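Local atomic coordinates of probable tagatose 6-phosphate kinase (Sinorhizobium meliloti, PDB entry 3TXV), a protein that may act as a tagatose-6-phosphate kinase in carbohydrate metabolism and belongs to the GatZ/KbaZ-like family, named after a tagatose-bisphosphate aldolase subunit. Residues A[149-157]-A[206-216]; A[290-301]-A[350-361]. One frame throughout, in Å; residues are numbered along the deposited sequence.

Contact 1. Residues A[149-157]-A[206-216]; sequences AARAARLAA and VHRAAFEEAGA
The methyl of A149 lies almost squarely over one face of the H207 imidazole, 11° off the ring normal with CB 3.8 Å from the ring centroid, a CH-pi contact that joins two neighbouring outer helices of a TIM barrel. These helices, 145-161 and 197-214, follow the fourth and fifth barrel strands, and their short segments cross at -50° with axes 8.3 Å apart. Alanines on the 149-157 side make such a close approach possible, since larger groups from the partner helix can come down onto its backbone. F211 illustrates this: A153 CA sits over one face of its ring, 4.0 Å from the centroid and displaced toward the rim, while A152 O and A156 CB approach the same ring obliquely. Beside the rings, A210 CB meets A149 CB at 3.8 Å, and A153 CB touches A214 CB further along. V206 contributes CG1, which chi1 of 83° sets between its backbone N and carbonyl carbon, where it touches A149 CB.

A second shell helps to position both rings. H207 ND1 is hydrogen-bonded to T203 O one turn back in its own helix, and F211 meets F220 edge-to-face. Elsewhere on helix 145-161, L155 packs against helix 106-121 and strand 127-130, while R151 and R154 form salt bridges with E139 and E114; both arginines point away from the partner helix, and the contact is mainly methyls and ring faces. Helix 197-214 closes with a Schellman motif at G215, whose positive phi lets A216 N bond to F211 O at 2.7 Å and G215 N to E212 O at 2.8 Å. This reversal carries the chain back toward 149-157, bringing A216 CB to 4.2 Å from A157 CB.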
# COMPACT_ATOMS: atom_id res chain seq x y z
N ALA A 149 7.81 22.58 -4.70
CA ALA A 149 7.04 22.56 -5.93
C ALA A 149 7.92 22.62 -7.17
O ALA A 149 7.69 21.91 -8.16
CB ALA A 149 5.99 23.65 -5.92
N ALA A 150 8.95 23.45 -7.13
CA ALA A 150 9.89 23.51 -8.24
C ALA A 150 10.54 22.13 -8.53
O ALA A 150 10.87 21.82 -9.68
CB ALA A 150 10.94 24.56 -7.97
N ARG A 151 10.72 21.32 -7.49
CA ARG A 151 11.26 19.99 -7.65
C ARG A 151 10.18 19.04 -8.16
O ARG A 151 10.47 18.13 -8.95
CB ARG A 151 11.82 19.47 -6.34
CG ARG A 151 12.85 20.35 -5.71
CD ARG A 151 13.64 19.63 -4.65
NE ARG A 151 14.66 20.54 -4.15
CZ ARG A 151 15.57 20.28 -3.21
NH1 ARG A 151 15.61 19.09 -2.64
NH2 ARG A 151 16.45 21.22 -2.87
N ALA A 152 8.95 19.24 -7.74
CA ALA A 152 7.86 18.39 -8.19
C ALA A 152 7.75 18.57 -9.69
O ALA A 152 7.67 17.60 -10.43
CB ALA A 152 6.54 18.75 -7.50
N ALA A 153 7.79 19.84 -10.10
CA ALA A 153 7.74 20.23 -11.51
C ALA A 153 8.88 19.69 -12.36
O ALA A 153 8.66 19.30 -13.51
CB ALA A 153 7.67 21.72 -11.64
N ARG A 154 10.10 19.65 -11.83
CA ARG A 154 11.15 19.09 -12.61
C ARG A 154 10.79 17.66 -12.94
O ARG A 154 10.93 17.24 -14.08
CB ARG A 154 12.55 19.19 -12.01
CG ARG A 154 13.56 18.79 -13.09
CD ARG A 154 15.00 18.89 -12.73
NE ARG A 154 15.61 20.13 -13.23
CZ ARG A 154 16.92 20.40 -13.18
NH1 ARG A 154 17.79 19.50 -12.70
NH2 ARG A 154 17.36 21.55 -13.64
N LEU A 155 10.32 16.91 -11.94
CA LEU A 155 10.05 15.49 -12.18
C LEU A 155 8.89 15.28 -13.15
O LEU A 155 8.91 14.36 -13.98
CB LEU A 155 9.84 14.76 -10.87
CG LEU A 155 11.11 14.54 -10.09
CD1 LEU A 155 10.83 14.04 -8.68
CD2 LEU A 155 12.05 13.59 -10.82
N ALA A 156 7.89 16.15 -13.07
CA ALA A 156 6.82 16.17 -14.03
C ALA A 156 7.37 16.27 -15.47
O ALA A 156 6.96 15.52 -16.36
CB ALA A 156 5.93 17.31 -13.72
N ALA A 157 8.32 17.17 -15.68
CA ALA A 157 8.82 17.50 -17.00
C ALA A 157 9.83 16.50 -17.49
O ALA A 157 10.17 16.51 -18.66
CB ALA A 157 9.44 18.86 -17.00
N VAL A 206 0.76 26.88 -5.57
CA VAL A 206 2.20 26.94 -5.74
C VAL A 206 2.72 25.90 -6.74
O VAL A 206 3.69 26.17 -7.45
CB VAL A 206 2.97 26.93 -4.39
CG1 VAL A 206 3.14 25.52 -3.86
CG2 VAL A 206 4.34 27.56 -4.56
N HIS A 207 2.10 24.73 -6.81
CA HIS A 207 2.59 23.73 -7.78
C HIS A 207 2.28 24.19 -9.20
O HIS A 207 3.10 24.05 -10.11
CB HIS A 207 1.98 22.35 -7.52
CG HIS A 207 2.77 21.50 -6.58
ND1 HIS A 207 2.79 21.71 -5.22
CD2 HIS A 207 3.54 20.41 -6.80
CE1 HIS A 207 3.54 20.79 -4.64
NE2 HIS A 207 4.00 19.99 -5.58
N ARG A 208 1.07 24.72 -9.36
CA ARG A 208 0.59 25.27 -10.61
C ARG A 208 1.62 26.26 -11.19
O ARG A 208 2.13 26.05 -12.30
CB ARG A 208 -0.77 25.92 -10.40
CG ARG A 208 -1.18 26.95 -11.40
CD ARG A 208 -2.68 27.02 -11.52
NE ARG A 208 -3.00 27.93 -12.62
CZ ARG A 208 -3.45 27.54 -13.82
NH1 ARG A 208 -3.67 26.25 -14.08
NH2 ARG A 208 -3.68 28.46 -14.76
N ALA A 209 1.92 27.29 -10.40
CA ALA A 209 2.86 28.35 -10.77
C ALA A 209 4.19 27.74 -11.20
O ALA A 209 4.69 28.03 -12.30
CB ALA A 209 3.07 29.34 -9.61
N ALA A 210 4.72 26.88 -10.33
CA ALA A 210 5.99 26.19 -10.55
C ALA A 210 5.97 25.27 -11.76
O ALA A 210 7.02 25.00 -12.33
CB ALA A 210 6.38 25.43 -9.29
N PHE A 211 4.80 24.78 -12.16
CA PHE A 211 4.69 23.93 -13.36
C PHE A 211 4.75 24.66 -14.68
O PHE A 211 5.24 24.12 -15.68
CB PHE A 211 3.43 23.10 -13.33
CG PHE A 211 3.61 21.80 -12.66
CD1 PHE A 211 3.91 21.74 -11.30
CD2 PHE A 211 3.48 20.63 -13.38
CE1 PHE A 211 4.08 20.53 -10.66
CE2 PHE A 211 3.63 19.38 -12.74
CZ PHE A 211 3.94 19.34 -11.38
N GLU A 212 4.19 25.85 -14.70
CA GLU A 212 4.33 26.77 -15.77
C GLU A 212 5.74 27.36 -15.87
O GLU A 212 6.28 27.47 -16.92
CB GLU A 212 3.26 27.83 -15.63
CG GLU A 212 1.92 27.24 -15.32
CD GLU A 212 0.91 28.26 -14.83
OE1 GLU A 212 1.32 29.18 -14.13
OE2 GLU A 212 -0.29 28.14 -15.13
N GLU A 213 6.36 27.65 -14.75
CA GLU A 213 7.67 28.27 -14.72
C GLU A 213 8.54 27.28 -15.38
O GLU A 213 9.49 27.61 -16.04
CB GLU A 213 8.15 28.55 -13.31
N ALA A 214 8.22 26.05 -15.08
CA ALA A 214 8.77 24.83 -15.62
C ALA A 214 8.56 24.64 -17.11
O ALA A 214 9.42 24.08 -17.75
CB ALA A 214 8.30 23.67 -14.85
N GLY A 215 7.42 25.05 -17.66
CA GLY A 215 6.83 24.58 -18.90
C GLY A 215 6.42 23.13 -19.01
O GLY A 215 6.61 22.45 -19.97
N ALA A 216 5.91 22.71 -17.88
CA ALA A 216 5.26 21.45 -17.60
C ALA A 216 3.75 21.53 -17.59
O ALA A 216 3.09 20.63 -17.16
CB ALA A 216 5.77 20.84 -16.35

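Contact 2. Residues A[290-301]-A[350-361]; sequences PGLTFALREALY and HFSYSDRIRYYW
D355 OD2 is gripped from opposite faces of its carboxylate plane, by T293 OG1 on the syn side at 2.5 Å and by R358 NH1 on the anti side at 2.9 Å. The first bond crosses the contact; the second is a salt bridge lying nearly in the guanidinium plane. T293 reaches the carboxylate with chi1 at 42°, which places OG1 between backbone N and carbonyl carbon. P290 CG lies over a face of the same guanidinium. D355 OD1 accepts from a water at 2.9 Å, and that water accepts from R297 NE, linking aspartate and arginine indirectly.

Thus the start of helix 290-310, which follows the eighth TIM-barrel strand, is tied to the chain leaving helix 342-351. Further along, Y301 OH and H350 ND1 share a hydrogen bond of 3.0 Å, each lying at the edge of the other's ring. R297 CG abuts the W361 edge, and H350 O sits above the R297 guanidinium. F294 turns its edge to F351 O and S352 O.

An alanine in place of D355 would probably leave R358 without its counter-charge and T293 without its acceptor. One buried carboxylate therefore couples helix and loop, its charge probably balanced mainly by R358.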
# COMPACT_ATOMS: atom_id res chain seq x y z
N PRO A 290 -1.29 -2.11 4.62
CA PRO A 290 -1.03 -2.84 5.83
C PRO A 290 -2.21 -3.63 6.27
O PRO A 290 -2.11 -4.72 6.72
CB PRO A 290 -0.73 -1.73 6.79
CG PRO A 290 -0.05 -0.75 5.97
CD PRO A 290 -0.44 -0.93 4.57
N GLY A 291 -3.37 -3.08 6.09
CA GLY A 291 -4.54 -3.82 6.41
C GLY A 291 -4.62 -5.07 5.60
O GLY A 291 -5.34 -5.93 5.94
N LEU A 292 -3.92 -5.18 4.49
CA LEU A 292 -4.20 -6.25 3.59
C LEU A 292 -3.31 -7.38 3.90
O LEU A 292 -3.68 -8.49 3.76
CB LEU A 292 -3.93 -5.81 2.18
CG LEU A 292 -4.93 -4.84 1.62
CD1 LEU A 292 -4.43 -4.24 0.43
CD2 LEU A 292 -6.12 -5.56 1.33
N THR A 293 -2.11 -7.08 4.31
CA THR A 293 -1.14 -8.10 4.74
C THR A 293 -1.31 -8.44 6.21
O THR A 293 -0.91 -9.52 6.67
CB THR A 293 0.27 -7.62 4.55
OG1 THR A 293 0.36 -6.24 4.99
CG2 THR A 293 0.71 -7.77 3.10
N PHE A 294 -1.88 -7.51 6.96
CA PHE A 294 -2.30 -7.81 8.30
C PHE A 294 -3.28 -9.01 8.27
O PHE A 294 -3.02 -10.02 8.91
CB PHE A 294 -2.91 -6.56 8.95
CG PHE A 294 -3.45 -6.79 10.32
CD1 PHE A 294 -4.71 -7.34 10.50
CD2 PHE A 294 -2.68 -6.48 11.44
CE1 PHE A 294 -5.22 -7.58 11.80
CE2 PHE A 294 -3.16 -6.69 12.71
CZ PHE A 294 -4.44 -7.24 12.91
N ALA A 295 -4.36 -8.92 7.50
CA ALA A 295 -5.31 -10.04 7.36
C ALA A 295 -4.65 -11.35 6.82
O ALA A 295 -4.92 -12.47 7.33
CB ALA A 295 -6.44 -9.63 6.50
N LEU A 296 -3.78 -11.20 5.81
CA LEU A 296 -3.06 -12.33 5.26
C LEU A 296 -2.35 -13.05 6.38
O LEU A 296 -2.57 -14.25 6.57
CB LEU A 296 -2.09 -11.88 4.19
CG LEU A 296 -1.14 -12.93 3.57
CD1 LEU A 296 -1.80 -14.32 3.38
CD2 LEU A 296 -0.60 -12.42 2.25
N ARG A 297 -1.54 -12.33 7.15
CA ARG A 297 -0.90 -12.86 8.36
C ARG A 297 -1.86 -13.62 9.28
O ARG A 297 -1.57 -14.74 9.70
CB ARG A 297 -0.24 -11.70 9.12
CG ARG A 297 0.80 -12.01 10.14
CD ARG A 297 0.24 -12.05 11.52
NE ARG A 297 -0.45 -10.80 11.81
CZ ARG A 297 -1.46 -10.68 12.68
NH1 ARG A 297 -1.92 -11.72 13.36
NH2 ARG A 297 -2.03 -9.51 12.86
N GLU A 298 -3.01 -13.05 9.63
CA GLU A 298 -3.93 -13.79 10.51
C GLU A 298 -4.29 -15.13 9.91
O GLU A 298 -4.29 -16.12 10.61
CB GLU A 298 -5.23 -13.06 10.79
CG GLU A 298 -5.09 -11.95 11.72
CD GLU A 298 -6.44 -11.35 12.04
OE1 GLU A 298 -7.40 -11.67 11.29
OE2 GLU A 298 -6.52 -10.57 13.04
N ALA A 299 -4.59 -15.15 8.61
CA ALA A 299 -4.96 -16.39 7.93
C ALA A 299 -3.80 -17.39 8.01
O ALA A 299 -3.99 -18.56 8.39
CB ALA A 299 -5.35 -16.12 6.47
N LEU A 300 -2.60 -16.91 7.67
CA LEU A 300 -1.46 -17.79 7.71
C LEU A 300 -1.24 -18.31 9.13
O LEU A 300 -0.98 -19.49 9.31
CB LEU A 300 -0.21 -17.14 7.11
CG LEU A 300 -0.19 -16.96 5.59
CD1 LEU A 300 1.00 -16.14 5.23
CD2 LEU A 300 -0.14 -18.28 4.80
N TYR A 301 -1.43 -17.47 10.14
CA TYR A 301 -1.25 -17.91 11.54
C TYR A 301 -2.34 -18.86 12.02
O TYR A 301 -2.03 -19.84 12.68
CB TYR A 301 -1.09 -16.72 12.50
CG TYR A 301 0.31 -16.14 12.61
CD1 TYR A 301 1.28 -16.42 11.66
CD2 TYR A 301 0.65 -15.27 13.66
CE1 TYR A 301 2.54 -15.89 11.75
CE2 TYR A 301 1.93 -14.72 13.76
CZ TYR A 301 2.87 -15.04 12.79
OH TYR A 301 4.16 -14.51 12.86
N HIS A 350 4.09 -9.53 16.15
CA HIS A 350 3.09 -10.36 15.49
C HIS A 350 1.75 -9.65 15.31
O HIS A 350 1.03 -9.85 14.30
CB HIS A 350 2.91 -11.71 16.25
CG HIS A 350 4.19 -12.43 16.45
ND1 HIS A 350 4.74 -13.25 15.49
CD2 HIS A 350 5.08 -12.40 17.47
CE1 HIS A 350 5.90 -13.72 15.91
NE2 HIS A 350 6.13 -13.22 17.12
N PHE A 351 1.40 -8.82 16.29
CA PHE A 351 0.01 -8.42 16.37
C PHE A 351 -0.33 -6.99 16.05
O PHE A 351 -1.49 -6.68 15.79
CB PHE A 351 -0.58 -8.88 17.68
CG PHE A 351 -0.58 -10.37 17.79
CD1 PHE A 351 -1.43 -11.14 16.97
CD2 PHE A 351 0.28 -11.02 18.65
CE1 PHE A 351 -1.43 -12.52 17.03
CE2 PHE A 351 0.27 -12.43 18.71
CZ PHE A 351 -0.59 -13.17 17.90
N SER A 352 0.67 -6.14 15.99
CA SER A 352 0.39 -4.73 15.85
C SER A 352 -0.13 -4.42 14.47
O SER A 352 0.29 -5.03 13.48
CB SER A 352 1.64 -3.91 16.10
OG SER A 352 1.73 -2.87 15.13
N TYR A 353 -1.01 -3.43 14.43
CA TYR A 353 -1.56 -2.83 13.22
C TYR A 353 -0.51 -2.20 12.30
O TYR A 353 -0.81 -1.98 11.13
CB TYR A 353 -2.54 -1.72 13.62
CG TYR A 353 -3.92 -2.12 14.12
CD1 TYR A 353 -4.65 -3.13 13.49
CD2 TYR A 353 -4.51 -1.44 15.19
CE1 TYR A 353 -5.94 -3.48 13.92
CE2 TYR A 353 -5.80 -1.76 15.63
CZ TYR A 353 -6.50 -2.79 15.00
OH TYR A 353 -7.77 -3.13 15.44
N SER A 354 0.67 -1.85 12.81
CA SER A 354 1.76 -1.31 11.95
C SER A 354 2.26 -2.39 10.99
O SER A 354 2.76 -2.08 9.90
CB SER A 354 2.96 -0.78 12.73
OG SER A 354 2.60 0.30 13.57
N ASP A 355 2.13 -3.65 11.42
CA ASP A 355 2.25 -4.76 10.49
C ASP A 355 3.66 -4.79 9.86
O ASP A 355 3.84 -5.08 8.69
CB ASP A 355 1.13 -4.70 9.41
CG ASP A 355 1.25 -5.81 8.33
OD1 ASP A 355 1.14 -7.02 8.70
OD2 ASP A 355 1.44 -5.49 7.13
N ARG A 356 4.69 -4.51 10.66
CA ARG A 356 6.02 -4.44 10.08
C ARG A 356 6.40 -5.83 9.63
O ARG A 356 7.23 -5.97 8.72
CB ARG A 356 7.09 -3.86 11.02
CG ARG A 356 6.79 -2.51 11.64
CD ARG A 356 6.71 -1.39 10.63
NE ARG A 356 7.90 -1.29 9.80
CZ ARG A 356 7.98 -0.47 8.75
NH1 ARG A 356 6.94 0.30 8.43
NH2 ARG A 356 9.10 -0.41 8.01
N ILE A 357 5.78 -6.85 10.22
CA ILE A 357 6.09 -8.24 9.83
C ILE A 357 6.04 -8.43 8.31
O ILE A 357 6.62 -9.36 7.81
CB ILE A 357 5.17 -9.27 10.53
CG1 ILE A 357 5.71 -10.68 10.36
CG2 ILE A 357 3.72 -9.19 10.02
CD1 ILE A 357 4.99 -11.68 11.29
N ARG A 358 5.37 -7.51 7.61
CA ARG A 358 5.19 -7.62 6.17
C ARG A 358 6.49 -7.54 5.34
O ARG A 358 6.54 -7.95 4.16
CB ARG A 358 4.15 -6.61 5.67
CG ARG A 358 4.66 -5.25 5.48
CD ARG A 358 3.61 -4.36 4.84
NE ARG A 358 3.92 -2.95 5.09
CZ ARG A 358 3.47 -2.28 6.13
NH1 ARG A 358 2.65 -2.87 6.99
NH2 ARG A 358 3.82 -1.02 6.32
N TYR A 359 7.54 -6.99 5.95
CA TYR A 359 8.81 -6.86 5.28
C TYR A 359 9.60 -8.17 5.35
O TYR A 359 10.59 -8.35 4.62
CB TYR A 359 9.60 -5.66 5.85
CG TYR A 359 8.91 -4.36 5.59
CD1 TYR A 359 9.11 -3.65 4.38
CD2 TYR A 359 8.02 -3.82 6.53
CE1 TYR A 359 8.45 -2.43 4.13
CE2 TYR A 359 7.35 -2.60 6.29
CZ TYR A 359 7.58 -1.92 5.09
OH TYR A 359 6.91 -0.75 4.86
N TYR A 360 9.13 -9.10 6.19
CA TYR A 360 9.82 -10.38 6.41
C TYR A 360 9.25 -11.53 5.61
O TYR A 360 9.90 -12.55 5.45
CB TYR A 360 9.87 -10.70 7.91
CG TYR A 360 10.60 -9.62 8.69
CD1 TYR A 360 9.97 -8.46 9.03
CD2 TYR A 360 11.95 -9.76 9.05
CE1 TYR A 360 10.64 -7.48 9.71
CE2 TYR A 360 12.62 -8.79 9.74
CZ TYR A 360 11.96 -7.64 10.07
OH TYR A 360 12.57 -6.62 10.77
N TRP A 361 8.06 -11.37 5.05
CA TRP A 361 7.56 -12.40 4.14
C TRP A 361 8.52 -12.86 2.99
O TRP A 361 8.41 -13.99 2.53
CB TRP A 361 6.17 -12.05 3.64
CG TRP A 361 5.16 -11.96 4.77
CD1 TRP A 361 4.33 -10.91 5.06
CD2 TRP A 361 4.89 -12.96 5.76
NE1 TRP A 361 3.57 -11.19 6.15
CE2 TRP A 361 3.89 -12.44 6.60
CE3 TRP A 361 5.39 -14.24 6.01
CZ2 TRP A 361 3.37 -13.17 7.69
CZ3 TRP A 361 4.89 -14.95 7.10
CH2 TRP A 361 3.89 -14.42 7.92
O HOH W 1 0.98 -7.90 11.46

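Overall arrangement
Both contacts involve helices that follow barrel strands, yet they differ in depth and chemistry. Contact 1 lies nearer the periphery, about 26 Å from the chain centre, and is partly buried; contact 2 is buried, about 13 Å from it. Their centres are 38 Å apart, on opposite sides of the chain's centre, and they share no element. Contact 1 pairs two successive barrel helices through methyls and rings, with arginines directed away from the interface. Contact 2 instead joins the last barrel helix to an irregular segment from the additional helical region, where hydrogen bonds, an arginine-aspartate pair and a water supplement aromatic packing. Here the regular pair relies on shape; the irregular segment adds directional polar bonds.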